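Local coordinates for protein BtrN (Bacillus circulans, PDB 4M7S) that oxidises 2-deoxy-scyllo-inosamine to amino-dideoxy-scyllo-inosose by radical S-adenosylmethionine chemistry in butirosin biosynthesis, using two [4Fe-4S] clusters, at residues L4-I8 and L48-F53; E35-Y41 and C68-F74. One frame throughout, in Å; residues are numbered along the deposited sequence.

Contact 1. Residues L4-I8 and L48-F53; sequences LFSMI and LSSLDF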
loop_
_atom_site.group_PDB
_atom_site.type_symbol
_atom_site.label_atom_id
_atom_site.label_comp_id
_atom_site.label_asym_id
_atom_site.label_seq_id
_atom_site.Cartn_x
_atom_site.Cartn_y
_atom_site.Cartn_z
ATOM N N LEU A 4 -3.718 -14.726 -4.469
ATOM C CA LEU A 4 -3.568 -13.794 -3.354
ATOM C C LEU A 4 -2.881 -12.521 -3.839
ATOM O O LEU A 4 -2.166 -12.541 -4.843
ATOM C CB LEU A 4 -2.741 -14.428 -2.234
ATOM C CG LEU A 4 -2.766 -13.757 -0.855
ATOM C CD1 LEU A 4 -4.124 -13.967 -0.184
ATOM C CD2 LEU A 4 -1.636 -14.266 0.042
ATOM N N PHE A 5 -3.095 -11.416 -3.129
ATOM C CA PHE A 5 -2.395 -10.173 -3.435
ATOM C C PHE A 5 -0.884 -10.396 -3.375
ATOM O O PHE A 5 -0.405 -11.231 -2.611
ATOM C CB PHE A 5 -2.814 -9.058 -2.471
ATOM C CG PHE A 5 -2.898 -9.498 -1.033
ATOM C CD1 PHE A 5 -1.771 -9.489 -0.220
ATOM C CD2 PHE A 5 -4.108 -9.913 -0.496
ATOM C CE1 PHE A 5 -1.850 -9.906 1.100
ATOM C CE2 PHE A 5 -4.198 -10.323 0.822
ATOM C CZ PHE A 5 -3.065 -10.323 1.622
ATOM N N SER A 6 -0.141 -9.660 -4.192
ATOM C CA SER A 6 1.304 -9.808 -4.224
ATOM C C SER A 6 1.960 -8.661 -3.457
ATOM O O SER A 6 3.130 -8.739 -3.088
ATOM C CB SER A 6 1.809 -9.854 -5.668
ATOM O OG SER A 6 1.621 -8.603 -6.299
HETATM N N MSE A 7 1.190 -7.601 -3.217
HETATM C CA MSE A 7 1.653 -6.441 -2.454
HETATM C C MSE A 7 0.560 -6.036 -1.477
HETATM O O MSE A 7 -0.629 -6.016 -1.828
HETATM C CB MSE A 7 2.007 -5.267 -3.381
HETATM C CG MSE A 7 2.051 -3.885 -2.679
HETATM SE SE MSE A 7 3.580 -3.565 -1.458
HETATM C CE MSE A 7 4.917 -3.068 -2.802
ATOM N N ILE A 8 0.948 -5.757 -0.239
ATOM C CA ILE A 8 0.008 -5.190 0.714
ATOM C C ILE A 8 0.585 -3.898 1.280
ATOM O O ILE A 8 1.746 -3.865 1.703
ATOM C CB ILE A 8 -0.368 -6.178 1.842
ATOM C CG1 ILE A 8 -1.305 -5.503 2.846
ATOM C CG2 ILE A 8 0.877 -6.719 2.556
ATOM C CD1 ILE A 8 -2.048 -6.485 3.715
ATOM N N LEU A 48 -1.447 -12.493 8.017
ATOM C CA LEU A 48 -0.499 -12.628 6.918
ATOM C C LEU A 48 0.380 -13.842 7.165
ATOM O O LEU A 48 0.768 -14.558 6.233
ATOM C CB LEU A 48 0.337 -11.347 6.736
ATOM C CG LEU A 48 -0.371 -10.116 6.165
ATOM C CD1 LEU A 48 0.620 -8.940 5.999
ATOM C CD2 LEU A 48 -1.048 -10.446 4.818
ATOM N N SER A 49 0.673 -14.100 8.437
ATOM C CA SER A 49 1.450 -15.287 8.785
ATOM C C SER A 49 0.694 -16.577 8.480
ATOM O O SER A 49 1.288 -17.556 8.033
ATOM C CB SER A 49 1.863 -15.263 10.261
ATOM O OG SER A 49 2.804 -16.276 10.505
ATOM N N SER A 50 -0.611 -16.581 8.742
ATOM C CA SER A 50 -1.447 -17.756 8.492
ATOM C C SER A 50 -1.545 -18.066 6.986
ATOM O O SER A 50 -1.965 -19.152 6.583
ATOM C CB SER A 50 -2.847 -17.524 9.052
ATOM O OG SER A 50 -3.540 -16.548 8.286
ATOM N N LEU A 51 -1.159 -17.104 6.158
ATOM C CA LEU A 51 -1.156 -17.284 4.704
ATOM C C LEU A 51 0.247 -17.603 4.178
ATOM O O LEU A 51 0.428 -17.769 2.980
ATOM C CB LEU A 51 -1.664 -16.012 4.015
ATOM C CG LEU A 51 -3.108 -15.575 4.262
ATOM C CD1 LEU A 51 -3.306 -14.105 3.863
ATOM C CD2 LEU A 51 -4.088 -16.480 3.501
ATOM N N ASP A 52 1.235 -17.679 5.070
ATOM C CA ASP A 52 2.639 -17.780 4.655
ATOM C C ASP A 52 2.970 -16.710 3.604
ATOM O O ASP A 52 3.638 -16.982 2.603
ATOM C CB ASP A 52 2.947 -19.182 4.114
ATOM C CG ASP A 52 4.440 -19.474 4.052
ATOM O OD1 ASP A 52 5.235 -18.676 4.591
ATOM O OD2 ASP A 52 4.815 -20.516 3.471
ATOM N N PHE A 53 2.481 -15.497 3.836
ATOM C CA PHE A 53 2.618 -14.407 2.872
ATOM C C PHE A 53 4.070 -14.134 2.464
ATOM O O PHE A 53 4.935 -13.901 3.314
ATOM C CB PHE A 53 1.987 -13.131 3.413
ATOM C CG PHE A 53 2.069 -11.980 2.460
ATOM C CD1 PHE A 53 1.376 -12.012 1.252
ATOM C CD2 PHE A 53 2.846 -10.875 2.760
ATOM C CE1 PHE A 53 1.456 -10.953 0.361
ATOM C CE2 PHE A 53 2.934 -9.815 1.878
ATOM C CZ PHE A 53 2.238 -9.850 0.682
#

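Contact 2. Residues E35-Y41 and C68-F74; sequences EMDPALY and CKNLDLF. With IMD (imidazole), chain F.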
loop_
_atom_site.group_PDB
_atom_site.type_symbol
_atom_site.label_atom_id
_atom_site.label_comp_id
_atom_site.label_asym_id
_atom_site.label_seq_id
_atom_site.Cartn_x
_atom_site.Cartn_y
_atom_site.Cartn_z
ATOM N N GLU A 35 -1.917 7.161 14.573
ATOM C CA GLU A 35 -1.163 5.927 14.401
ATOM C C GLU A 35 -1.947 4.640 14.532
ATOM O O GLU A 35 -2.905 4.551 15.296
ATOM C CB GLU A 35 0.042 5.891 15.325
ATOM C CG GLU A 35 1.330 5.805 14.554
ATOM C CD GLU A 35 2.512 6.158 15.394
ATOM O OE1 GLU A 35 3.000 5.255 16.104
ATOM O OE2 GLU A 35 2.940 7.333 15.355
HETATM N N MSE A 36 -1.517 3.632 13.784
HETATM C CA MSE A 36 -2.172 2.338 13.869
HETATM C C MSE A 36 -1.962 1.710 15.248
HETATM O O MSE A 36 -0.846 1.688 15.762
HETATM C CB MSE A 36 -1.678 1.392 12.771
HETATM C CG MSE A 36 -2.337 0.027 12.857
HETATM SE SE MSE A 36 -1.848 -1.187 11.427
HETATM C CE MSE A 36 -2.822 -0.335 9.957
ATOM N N ASP A 37 -3.049 1.241 15.852
ATOM C CA ASP A 37 -2.986 0.466 17.091
ATOM C C ASP A 37 -2.026 -0.718 16.902
ATOM O O ASP A 37 -2.189 -1.500 15.978
ATOM C CB ASP A 37 -4.394 -0.031 17.453
ATOM C CG ASP A 37 -4.464 -0.676 18.839
ATOM O OD1 ASP A 37 -3.428 -1.136 19.359
ATOM O OD2 ASP A 37 -5.575 -0.736 19.408
ATOM N N PRO A 38 -1.000 -0.835 17.764
ATOM C CA PRO A 38 -0.076 -1.975 17.644
ATOM C C PRO A 38 -0.788 -3.323 17.729
ATOM O O PRO A 38 -0.348 -4.289 17.114
ATOM C CB PRO A 38 0.888 -1.792 18.831
ATOM C CG PRO A 38 0.298 -0.689 19.679
ATOM C CD PRO A 38 -0.542 0.146 18.763
ATOM N N ALA A 39 -1.884 -3.378 18.475
ATOM C CA ALA A 39 -2.711 -4.572 18.513
ATOM C C ALA A 39 -3.303 -4.871 17.137
ATOM O O ALA A 39 -3.448 -6.029 16.754
ATOM C CB ALA A 39 -3.809 -4.406 19.515
ATOM N N LEU A 40 -3.669 -3.828 16.398
ATOM C CA LEU A 40 -4.240 -4.034 15.064
ATOM C C LEU A 40 -3.164 -4.518 14.104
ATOM O O LEU A 40 -3.411 -5.389 13.260
ATOM C CB LEU A 40 -4.905 -2.762 14.525
ATOM C CG LEU A 40 -5.607 -2.912 13.164
ATOM C CD1 LEU A 40 -6.760 -3.914 13.260
ATOM C CD2 LEU A 40 -6.103 -1.563 12.646
ATOM N N TYR A 41 -1.965 -3.955 14.224
ATOM C CA TYR A 41 -0.861 -4.399 13.391
ATOM C C TYR A 41 -0.493 -5.841 13.727
ATOM O O TYR A 41 -0.129 -6.614 12.838
ATOM C CB TYR A 41 0.365 -3.498 13.536
ATOM C CG TYR A 41 1.448 -3.834 12.527
ATOM C CD1 TYR A 41 1.399 -3.312 11.240
ATOM C CD2 TYR A 41 2.495 -4.690 12.851
ATOM C CE1 TYR A 41 2.368 -3.620 10.307
ATOM C CE2 TYR A 41 3.484 -4.999 11.924
ATOM C CZ TYR A 41 3.409 -4.451 10.657
ATOM O OH TYR A 41 4.365 -4.749 9.723
ATOM N N CYS A 68 6.069 7.036 12.138
ATOM C CA CYS A 68 5.410 6.057 12.985
ATOM C C CYS A 68 6.307 5.759 14.177
ATOM O O CYS A 68 7.453 5.330 14.003
ATOM C CB CYS A 68 5.166 4.770 12.191
ATOM S SG CYS A 68 4.384 3.461 13.150
ATOM N N LYS A 69 5.801 5.969 15.387
ATOM C CA LYS A 69 6.646 5.790 16.565
ATOM C C LYS A 69 6.945 4.316 16.838
ATOM O O LYS A 69 7.902 3.999 17.535
ATOM C CB LYS A 69 6.055 6.489 17.794
ATOM C CG LYS A 69 4.829 5.851 18.430
ATOM C CD LYS A 69 4.225 6.828 19.452
ATOM C CE LYS A 69 3.337 6.139 20.488
ATOM N NZ LYS A 69 1.975 5.767 19.995
ATOM N N ASN A 70 6.142 3.429 16.249
ATOM C CA ASN A 70 6.304 1.986 16.430
ATOM C C ASN A 70 6.924 1.322 15.218
ATOM O O ASN A 70 6.866 0.101 15.093
ATOM C CB ASN A 70 4.950 1.312 16.681
ATOM C CG ASN A 70 4.428 1.548 18.069
ATOM O OD1 ASN A 70 5.140 1.358 19.052
ATOM N ND2 ASN A 70 3.168 1.964 18.164
ATOM N N LEU A 71 7.510 2.110 14.321
ATOM C CA LEU A 71 8.016 1.549 13.070
ATOM C C LEU A 71 9.010 0.390 13.263
ATOM O O LEU A 71 8.879 -0.645 12.616
ATOM C CB LEU A 71 8.615 2.630 12.166
ATOM C CG LEU A 71 8.983 2.050 10.794
ATOM C CD1 LEU A 71 7.732 1.619 10.031
ATOM C CD2 LEU A 71 9.834 3.016 9.979
ATOM N N ASP A 72 9.990 0.550 14.145
ATOM C CA ASP A 72 10.988 -0.504 14.339
ATOM C C ASP A 72 10.333 -1.802 14.786
ATOM O O ASP A 72 10.663 -2.872 14.283
ATOM C CB ASP A 72 12.046 -0.097 15.373
ATOM C CG ASP A 72 12.985 0.993 14.865
ATOM O OD1 ASP A 72 12.867 1.401 13.688
ATOM O OD2 ASP A 72 13.844 1.440 15.655
ATOM N N LEU A 73 9.422 -1.683 15.748
ATOM C CA LEU A 73 8.629 -2.800 16.248
ATOM C C LEU A 73 7.891 -3.479 15.099
ATOM O O LEU A 73 7.946 -4.705 14.944
ATOM C CB LEU A 73 7.610 -2.259 17.254
ATOM C CG LEU A 73 6.860 -3.100 18.294
ATOM C CD1 LEU A 73 5.377 -2.983 18.076
ATOM C CD2 LEU A 73 7.315 -4.556 18.356
ATOM N N PHE A 74 7.190 -2.672 14.303
ATOM C CA PHE A 74 6.405 -3.183 13.182
ATOM C C PHE A 74 7.273 -3.877 12.139
ATOM O O PHE A 74 6.898 -4.921 11.610
ATOM C CB PHE A 74 5.587 -2.064 12.521
ATOM C CG PHE A 74 4.475 -1.533 13.389
ATOM C CD1 PHE A 74 4.055 -2.230 14.504
ATOM C CD2 PHE A 74 3.846 -0.334 13.077
ATOM C CE1 PHE A 74 3.031 -1.748 15.300
ATOM C CE2 PHE A 74 2.823 0.154 13.867
ATOM C CZ PHE A 74 2.414 -0.552 14.978
HETATM N N1 IMD F . -5.464 -1.610 21.707
HETATM C C2 IMD F . -4.694 -1.862 22.784
HETATM N N3 IMD F . -5.475 -1.827 23.889
HETATM C C4 IMD F . -6.743 -1.546 23.507
HETATM C C5 IMD F . -6.736 -1.409 22.123
HETATM O O HOH W 1 1.743 2.984 15.872
#

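Contact 1. Residues L4-I8 and L48-F53
S6 and F53 mark the closest approach of the two backbones, with CA atoms 8.6 Å apart, where the lead-in to strand 7-10 passes the chain leaving helix 38-50. That helix ends in a Schellman motif: D52 takes positive phi, F53 N reaches back to L48 O and D52 N to S49 O. The turn sends F53 back toward 4-8. With CG anti to the backbone N (chi1 -179°), its ring extends between L4, F5 and I8. F53 CE1 meets F5 CE1 at 3.5 Å, the two rings forming an oblique pair with planes at 47°. F5 O lies in the plane of the F53 ring, at its edge, 3.5 Å from F53 CE1. F53 CE2 touches I8 CG2 at 3.8 Å, while F53 CD1, across the ring, meets L4 CD2 at 4.0 Å. The F5 ring has its own neighbours: L48 CD2 sits at its edge, in plane, 3.8 Å from F5 CZ, and CG of L4 covers one face. L4 reaches across with its other methyl as well, L4 CD1 lying 4.1 Å from CD1 of L51. W209 makes an edge-to-face pair with F5, and I205, from helix 205-209, touches F5, I8 and L51. Strand 7-10, helix 38-50 and strand 56-58 form a beta-alpha-beta crossover, and here the helix's C-terminal end packs at the start of the first strand. Between the segments the side chains meet by van der Waals packing alone, while L48 O and S49 O are used within the helix end.

Contact 2. Residues E35-Y41 and C68-F74
Two helix starts meet here, on the side of the AdoMet radical domain that carries its [4Fe-4S] cluster: the N-termini of helices 38-50 and 71-81, joined by E35 and an aromatic stack. The E35 carboxylate receives K69 N. The straighter bond runs from K69 N to E35 OE2 (3.2 Å, 164°), arriving from above the carboxylate plane, and a weak second one goes to OE1. A water donates to E35 OE1 and to M36 O and accepts from N70 ND2 at 2.9 Å, tying both segments together. K69 NZ stays 4.1 Å from E35 OE1, beyond a salt bridge but near enough that it may favour the charged carboxylate. Deeper in, the rings of Y41 and F74 form an offset stack, centroids 4.2 Å apart and planes at 24°. Each CB also sits over the other's ring, that of F74 3.9 Å from the Y41 centroid, and N70 O lies over the far face of F74. P38 CA approaches the F74 edge. D37 OD1 accepts from A39 N at 2.9 Å, the N-cap bond of helix 38-50, and an imidazole, probably from the crystallisation liquor, lies at the D37 carboxylate. Neighbouring helices packed side by side around parallel strands are typical of the partial TIM-barrel fold of radical SAM enzymes.

How the contacts relate
Helix 38-50 takes part in both contacts, its first turn in contact 2 and its last in contact 1; the contacts do not touch, and their centres lie about 19 Å apart. Contact 1 joins the helix to its preceding strand at the far end from the AdoMet cluster, with only apolar side chains meeting one another. Contact 2 sets the same helix against the next one, 71-81, and mixes a buried aromatic stack with a carboxylate, a water and exposed residues at the surface. Both are partly buried, yet none of the touching residues of contact 1 is exposed, whereas P38 and K69 of contact 2 are. The polar part of contact 2 lies in the turns leading into the two helices, around E35.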